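Local coordinates for protein citrate synthase (Metallosphaera sedula, PDB 6ABX) that probably catalyses the condensation of oxaloacetate with acetyl-CoA and water to give citrate and CoA in the tricarboxylic acid cycle, at residues P144-S147 / H148-F152; A263-L266 / K267-N271; H59-D62 / D63-S66. All blocks are in the same frame, centred on the assembly; numbering follows the deposited sequence.

Contact 1 (P144-S147 / H148-F152); sequences PSLS and HSENF
This is a helix N-terminal contact, where the loop after helix 112-134 runs into helix 148-157 and Leu-146 folds against Glu-150 and Asn-151. Ser-147 holds the N-cap position. Its carbonyl starts the helix: Asn-151 N donates to Ser-147 O at 2.9 Å, nearly straight at 163°. The serine side chain makes no capping bond and instead meets a bound glycerol. Glu-150, three residues on, stands where a capping-box partner would, but its link to the N-cap amide runs through water. That water accepts from Ser-147 N at 2.8 Å and donates to Glu-150 OE1; the second leg is very short, so its exact length is doubtful. The glutamate leaves the helix with CG anti to the backbone N (chi1 -175°) and runs extended. This sends the carboxylate back past Leu-146, whose side chain it crosses at about a right angle. The leucine meets it with one methyl, CD2, 3.6 Å from Glu-150 CD. Leu-146 CB packs on Asn-151 CB at 3.9 Å. The asparagine OD1 is bonded to Asp-143 N, which ties the helix back to the loop. With an alanine here in place of Glu-150, the bridging water would probably lose its acceptor and Leu-146 CD2 its cover. At this helix start Ser-147 N is bound by water and His-148 N by a carboxylate, Glu-44 OE2 of helix 43-52, and the negative groups probably suit the positive end of the helix dipole.

Contact 2 (A263-L266 / K267-N271); sequences AKIL and KEYAN
Ile-265 and Tyr-269 lie side by side, one turn apart on helix 261-270, and point the same way. Backbone bonds set their spacing. Four successive i to i+4 hydrogen bonds join the two halves: Lys-267 N to Ala-263 O, Glu-268 N to Lys-264 O, Tyr-269 N to Ile-265 O and Ala-270 N to Leu-266 O. The third is straight, 2.9 Å between Tyr-269 N and Ile-265 O at 163°. Further on, Asn-271 N bonds back three residues to Glu-268 O at 3.2 Å, and Asn-271 ND2 adds a weak bond to the same oxygen.

Apolar packing comes next. Ile-265 has its CG2 branch anti to the backbone N, which brings this methyl to 3.8 Å from Tyr-269 CD2. The same ring edge also meets the isoleucine carbonyl, with Tyr-269 CD2 3.7 Å from Ile-265 O and the oxygen near the ring plane.

Lys-264 and Glu-268 touch without pairing their charges. Glu-268 runs extended back over the previous turn, its CG 3.3 Å from Lys-264 O. Its OE1 sits 4.1 Å from Lys-264 CG. The lysine bends at chi3 (-89°), and its NZ stays 6.1 Å from Glu-268 OE1, so no salt bridge forms. Lys-267 is extended throughout, and its NZ makes a salt bridge with Glu-290.

The preceding residue, Arg-262, binds oxaloacetate, and a bound citrate lies about 9 Å from the side chain of Ala-263. Around the helix, Ile-265 faces helix 34-40, Ile-265, Leu-266 and Tyr-269 touch helix 163-174, and Lys-267 and Ala-270 rest on helix 277-297.

Contact 3 (H59-D62 / D63-S66); sequences HELD and DFKS
His-59 and Asp-63 meet one turn apart on the alpha-helix 58-69, near the surface and away from the known ligand sites. The helix carries the usual i to i+4 bonds, among them Asp-63 N to His-59 O at 3.0 Å. Asp-63 turns its CG beside its own backbone N (chi1 -71°), so the carboxylate comes back over one face of the imidazole. Asp-63 OD2 does the touching, 3.2 Å from His-59 CE1. The two planes stand 72° apart. Asp-63 OD2 is also close to His-59 NE2, but the angle is poor and there is no hydrogen bond. Any attraction is thus probably electrostatic and would depend on the charge of the ring.

Leu-61 works on the inner side. Its CG packs on Lys-65 CD at 3.9 Å, and the lysine bends at chi3 over the leucine. Leu-61 also touches Glu-44 of helix 43-52 and Ile-367 of the second subunit.

Asp-62 lies beside Asp-63, with Asp-62 OD2 and Asp-63 OD1 4.2 Å apart. This like-charge pair is probably eased by Lys-65, which reaches Asp-62 through water. One water donates to Asp-62 OD1 and accepts from Lys-65 NZ at 2.7 Å. A second water donates to both Asp-62 OD1 and Asp-62 O and accepts from Ser-66 OG, 3.1 Å away.

Along the chain the order is contact 3, contact 1, contact 2, one after another without overlap, and all belong to the conserved citrate synthase region. Contacts 1 and 3 are neighbours, their centres about 14 Å apart. They touch directly, with Lys-65 CE 3.8 Å from Ser-147 OG. Glu-44 of helix 43-52 also joins them, since it meets Leu-61 and Lys-65 and bonds His-148 N. Contact 2 lies about 22 Å from contact 1 and 28 Å from contact 3, centre to centre. Helix 163-174 packs on both contact 1 and contact 2. The three therefore run from the outer helices toward the citrate-binding region, through a largely helical fold.

Contact 1 (P144-S147 / H148-F152)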
loop_
_atom_site.group_PDB
_atom_site.type_symbol
_atom_site.label_atom_id
_atom_site.label_comp_id
_atom_site.label_asym_id
_atom_site.label_seq_id
_atom_site.Cartn_x
_atom_site.Cartn_y
_atom_site.Cartn_z
ATOM N N PRO A 144 -21.280 -13.415 18.225
ATOM C CA PRO A 144 -21.422 -14.175 16.994
ATOM C C PRO A 144 -22.853 -14.646 16.702
ATOM O O PRO A 144 -23.134 -14.969 15.555
ATOM C CB PRO A 144 -20.368 -15.292 17.146
ATOM C CG PRO A 144 -20.294 -15.481 18.621
ATOM C CD PRO A 144 -20.490 -14.123 19.250
ATOM N N SER A 145 -23.812 -14.392 17.599
ATOM C CA SER A 145 -25.219 -14.627 17.309
ATOM C C SER A 145 -25.861 -13.468 16.540
ATOM O O SER A 145 -26.980 -13.593 16.049
ATOM C CB SER A 145 -26.004 -14.898 18.598
ATOM O OG SER A 145 -26.147 -13.699 19.338
ATOM N N LEU A 146 -25.154 -12.342 16.423
ATOM C CA LEU A 146 -25.687 -11.181 15.784
ATOM C C LEU A 146 -25.166 -11.093 14.348
ATOM O O LEU A 146 -24.056 -11.441 14.121
ATOM C CB LEU A 146 -25.278 -9.929 16.579
ATOM C CG LEU A 146 -25.786 -9.845 18.015
ATOM C CD1 LEU A 146 -25.306 -8.530 18.653
ATOM C CD2 LEU A 146 -27.314 -9.924 18.000
ATOM N N SER A 147 -25.987 -10.523 13.471
ATOM C CA SER A 147 -25.531 -10.223 12.108
ATOM C C SER A 147 -24.552 -9.045 12.108
ATOM O O SER A 147 -24.311 -8.405 13.102
ATOM C CB SER A 147 -26.690 -9.980 11.205
ATOM O OG SER A 147 -27.341 -11.247 10.978
ATOM N N HIS A 148 -23.904 -8.863 10.963
ATOM C CA HIS A 148 -22.746 -7.956 10.876
ATOM C C HIS A 148 -23.095 -6.577 11.417
ATOM O O HIS A 148 -22.318 -6.042 12.213
ATOM C CB HIS A 148 -22.240 -7.882 9.439
ATOM C CG HIS A 148 -21.122 -6.945 9.243
ATOM N ND1 HIS A 148 -19.816 -7.358 9.330
ATOM C CD2 HIS A 148 -21.105 -5.605 8.996
ATOM C CE1 HIS A 148 -19.030 -6.313 9.094
ATOM N NE2 HIS A 148 -19.785 -5.234 8.902
ATOM N N SER A 149 -24.127 -5.947 10.863
ATOM C CA SER A 149 -24.409 -4.528 11.201
ATOM C C SER A 149 -24.974 -4.424 12.631
ATOM O O SER A 149 -24.623 -3.480 13.357
ATOM C CB SER A 149 -25.339 -3.935 10.174
ATOM O OG SER A 149 -24.711 -3.917 8.891
ATOM N N GLU A 150 -25.794 -5.398 13.025
ATOM C CA GLU A 150 -26.335 -5.393 14.409
ATOM C C GLU A 150 -25.163 -5.482 15.413
ATOM O O GLU A 150 -25.092 -4.762 16.426
ATOM C CB GLU A 150 -27.342 -6.524 14.635
ATOM C CG GLU A 150 -27.941 -6.362 16.025
ATOM C CD GLU A 150 -29.125 -7.207 16.449
ATOM O OE1 GLU A 150 -29.513 -8.127 15.654
ATOM O OE2 GLU A 150 -29.641 -6.931 17.588
ATOM N N ASN A 151 -24.220 -6.382 15.134
ATOM C CA ASN A 151 -23.078 -6.566 15.990
ATOM C C ASN A 151 -22.209 -5.299 16.051
ATOM O O ASN A 151 -21.620 -4.987 17.111
ATOM C CB ASN A 151 -22.196 -7.731 15.539
ATOM C CG ASN A 151 -21.019 -7.925 16.456
ATOM O OD1 ASN A 151 -21.217 -8.304 17.623
ATOM N ND2 ASN A 151 -19.819 -7.738 15.944
ATOM N N PHE A 152 -22.039 -4.611 14.916
ATOM C CA PHE A 152 -21.190 -3.440 14.865
ATOM C C PHE A 152 -21.747 -2.363 15.829
ATOM O O PHE A 152 -21.009 -1.789 16.651
ATOM C CB PHE A 152 -21.119 -2.910 13.421
ATOM C CG PHE A 152 -19.925 -2.051 13.083
ATOM C CD1 PHE A 152 -19.096 -1.509 14.050
ATOM C CD2 PHE A 152 -19.624 -1.787 11.761
ATOM C CE1 PHE A 152 -17.998 -0.741 13.713
ATOM C CE2 PHE A 152 -18.542 -0.986 11.432
ATOM C CZ PHE A 152 -17.699 -0.517 12.397
HETATM O O HOH W 1 -28.654 -9.851 14.189
#

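Contact 2 (A263-L266 / K267-N271)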
loop_
_atom_site.group_PDB
_atom_site.type_symbol
_atom_site.label_atom_id
_atom_site.label_comp_id
_atom_site.label_asym_id
_atom_site.label_seq_id
_atom_site.Cartn_x
_atom_site.Cartn_y
_atom_site.Cartn_z
ATOM N N ALA A 263 -25.646 8.835 -2.571
ATOM C CA ALA A 263 -26.165 9.973 -1.807
ATOM C C ALA A 263 -27.700 9.978 -1.760
ATOM O O ALA A 263 -28.307 10.306 -0.740
ATOM C CB ALA A 263 -25.662 11.303 -2.376
ATOM N N LYS A 264 -28.322 9.688 -2.896
ATOM C CA LYS A 264 -29.787 9.635 -2.981
ATOM C C LYS A 264 -30.311 8.596 -1.997
ATOM O O LYS A 264 -31.306 8.815 -1.282
ATOM C CB LYS A 264 -30.178 9.269 -4.398
ATOM C CG LYS A 264 -31.670 9.223 -4.665
ATOM C CD LYS A 264 -31.953 9.370 -6.166
ATOM C CE LYS A 264 -32.110 10.824 -6.585
ATOM N NZ LYS A 264 -33.306 11.018 -7.444
ATOM N N ILE A 265 -29.641 7.439 -1.960
ATOM C CA ILE A 265 -30.118 6.348 -1.127
ATOM C C ILE A 265 -29.924 6.705 0.344
ATOM O O ILE A 265 -30.823 6.529 1.184
ATOM C CB ILE A 265 -29.443 5.012 -1.499
ATOM C CG1 ILE A 265 -29.830 4.588 -2.916
ATOM C CG2 ILE A 265 -29.757 3.966 -0.476
ATOM C CD1 ILE A 265 -28.985 3.500 -3.482
ATOM N N LEU A 266 -28.743 7.234 0.703
ATOM C CA LEU A 266 -28.514 7.607 2.084
ATOM C C LEU A 266 -29.522 8.650 2.553
ATOM O O LEU A 266 -29.980 8.617 3.683
ATOM C CB LEU A 266 -27.112 8.201 2.289
ATOM C CG LEU A 266 -25.941 7.241 2.247
ATOM C CD1 LEU A 266 -24.645 8.002 2.122
ATOM C CD2 LEU A 266 -25.906 6.341 3.465
ATOM N N LYS A 267 -29.840 9.625 1.699
ATOM C CA LYS A 267 -30.790 10.653 2.077
ATOM C C LYS A 267 -32.178 10.043 2.413
ATOM O O LYS A 267 -32.858 10.470 3.355
ATOM C CB LYS A 267 -30.917 11.668 0.945
ATOM C CG LYS A 267 -31.763 12.886 1.325
ATOM C CD LYS A 267 -31.943 13.875 0.240
ATOM C CE LYS A 267 -32.893 14.967 0.700
ATOM N NZ LYS A 267 -32.952 16.042 -0.298
ATOM N N GLU A 268 -32.579 9.046 1.638
ATOM C CA GLU A 268 -33.863 8.363 1.865
ATOM C C GLU A 268 -33.821 7.587 3.178
ATOM O O GLU A 268 -34.792 7.599 3.947
ATOM C CB GLU A 268 -34.118 7.340 0.758
ATOM C CG GLU A 268 -34.426 7.967 -0.575
ATOM C CD GLU A 268 -34.430 7.013 -1.765
ATOM O OE1 GLU A 268 -34.890 7.439 -2.819
ATOM O OE2 GLU A 268 -33.921 5.899 -1.651
ATOM N N TYR A 269 -32.732 6.816 3.375
ATOM C CA TYR A 269 -32.661 5.925 4.555
ATOM C C TYR A 269 -32.455 6.746 5.835
ATOM O O TYR A 269 -32.915 6.347 6.877
ATOM C CB TYR A 269 -31.598 4.848 4.378
ATOM C CG TYR A 269 -32.170 3.569 3.822
ATOM C CD1 TYR A 269 -32.888 2.728 4.632
ATOM C CD2 TYR A 269 -32.069 3.248 2.484
ATOM C CE1 TYR A 269 -33.414 1.539 4.152
ATOM C CE2 TYR A 269 -32.589 2.064 1.978
ATOM C CZ TYR A 269 -33.238 1.188 2.827
ATOM O OH TYR A 269 -33.797 0.026 2.396
ATOM N N ALA A 270 -31.829 7.909 5.718
ATOM C CA ALA A 270 -31.672 8.811 6.854
ATOM C C ALA A 270 -33.047 9.144 7.446
ATOM O O ALA A 270 -33.157 9.372 8.623
ATOM C CB ALA A 270 -30.919 10.067 6.486
ATOM N N ASN A 271 -34.095 9.217 6.632
ATOM C CA ASN A 271 -35.438 9.521 7.183
ATOM C C ASN A 271 -35.866 8.525 8.261
ATOM O O ASN A 271 -36.509 8.943 9.225
ATOM C CB ASN A 271 -36.488 9.588 6.091
ATOM C CG ASN A 271 -36.370 10.899 5.358
ATOM O OD1 ASN A 271 -36.664 11.939 5.939
ATOM N ND2 ASN A 271 -35.964 10.866 4.106
#

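Contact 3 (H59-D62 / D63-S66)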
loop_
_atom_site.group_PDB
_atom_site.type_symbol
_atom_site.label_atom_id
_atom_site.label_comp_id
_atom_site.label_asym_id
_atom_site.label_seq_id
_atom_site.Cartn_x
_atom_site.Cartn_y
_atom_site.Cartn_z
ATOM N N HIS A 59 -29.488 -21.573 2.165
ATOM C CA HIS A 59 -28.476 -22.365 2.857
ATOM C C HIS A 59 -27.081 -21.745 2.703
ATOM O O HIS A 59 -26.323 -21.718 3.668
ATOM C CB HIS A 59 -28.464 -23.797 2.281
ATOM C CG HIS A 59 -27.388 -24.686 2.824
ATOM N ND1 HIS A 59 -26.294 -25.070 2.055
ATOM C CD2 HIS A 59 -27.240 -25.310 4.023
ATOM C CE1 HIS A 59 -25.527 -25.886 2.766
ATOM N NE2 HIS A 59 -26.088 -26.044 3.967
ATOM N N GLU A 60 -26.738 -21.282 1.491
ATOM C CA GLU A 60 -25.439 -20.716 1.247
ATOM C C GLU A 60 -25.268 -19.468 2.121
ATOM O O GLU A 60 -24.181 -19.286 2.729
ATOM C CB GLU A 60 -25.234 -20.348 -0.215
ATOM C CG GLU A 60 -25.075 -21.563 -1.118
ATOM C CD GLU A 60 -25.126 -21.242 -2.589
ATOM O OE1 GLU A 60 -25.710 -20.211 -2.966
ATOM O OE2 GLU A 60 -24.539 -22.009 -3.365
ATOM N N LEU A 61 -26.335 -18.678 2.245
ATOM C CA LEU A 61 -26.221 -17.404 2.993
ATOM C C LEU A 61 -26.121 -17.693 4.498
ATOM O O LEU A 61 -25.338 -17.100 5.184
ATOM C CB LEU A 61 -27.379 -16.476 2.686
ATOM C CG LEU A 61 -27.350 -15.122 3.406
ATOM C CD1 LEU A 61 -26.039 -14.377 3.185
ATOM C CD2 LEU A 61 -28.535 -14.289 2.949
ATOM N N ASP A 62 -26.890 -18.669 4.976
ATOM C CA ASP A 62 -26.838 -19.091 6.384
ATOM C C ASP A 62 -25.423 -19.557 6.771
ATOM O O ASP A 62 -24.889 -19.167 7.787
ATOM C CB ASP A 62 -27.810 -20.236 6.664
ATOM C CG ASP A 62 -27.923 -20.486 8.158
ATOM O OD1 ASP A 62 -28.305 -19.519 8.891
ATOM O OD2 ASP A 62 -27.561 -21.597 8.589
ATOM N N ASP A 63 -24.808 -20.402 5.940
ATOM C CA ASP A 63 -23.452 -20.868 6.189
ATOM C C ASP A 63 -22.464 -19.688 6.212
ATOM O O ASP A 63 -21.560 -19.646 7.004
ATOM C CB ASP A 63 -22.991 -21.896 5.146
ATOM C CG ASP A 63 -23.709 -23.221 5.300
ATOM O OD1 ASP A 63 -24.482 -23.350 6.273
ATOM O OD2 ASP A 63 -23.483 -24.094 4.449
ATOM N N PHE A 64 -22.608 -18.762 5.254
ATOM C CA PHE A 64 -21.679 -17.657 5.037
ATOM C C PHE A 64 -21.794 -16.664 6.187
ATOM O O PHE A 64 -20.729 -16.171 6.669
ATOM C CB PHE A 64 -22.003 -16.963 3.717
ATOM C CG PHE A 64 -21.134 -15.787 3.372
ATOM C CD1 PHE A 64 -19.776 -15.941 3.069
ATOM C CD2 PHE A 64 -21.677 -14.524 3.366
ATOM C CE1 PHE A 64 -19.012 -14.845 2.696
ATOM C CE2 PHE A 64 -20.903 -13.428 3.034
ATOM C CZ PHE A 64 -19.576 -13.593 2.690
ATOM N N LYS A 65 -23.030 -16.394 6.618
ATOM C CA LYS A 65 -23.281 -15.481 7.801
ATOM C C LYS A 65 -22.568 -16.046 9.034
ATOM O O LYS A 65 -21.903 -15.343 9.751
ATOM C CB LYS A 65 -24.773 -15.338 8.114
ATOM C CG LYS A 65 -25.510 -14.402 7.180
ATOM C CD LYS A 65 -27.014 -14.597 7.282
ATOM C CE LYS A 65 -27.619 -14.212 8.607
ATOM N NZ LYS A 65 -29.056 -14.573 8.614
ATOM N N SER A 66 -22.633 -17.370 9.200
ATOM C CA SER A 66 -21.955 -18.059 10.312
ATOM C C SER A 66 -20.444 -17.951 10.211
ATOM O O SER A 66 -19.790 -17.703 11.187
ATOM C CB SER A 66 -22.370 -19.502 10.411
ATOM O OG SER A 66 -23.711 -19.561 10.813
HETATM O O HOH W 2 -26.476 -18.412 10.227
HETATM O O HOH W 3 -29.427 -17.219 8.491
#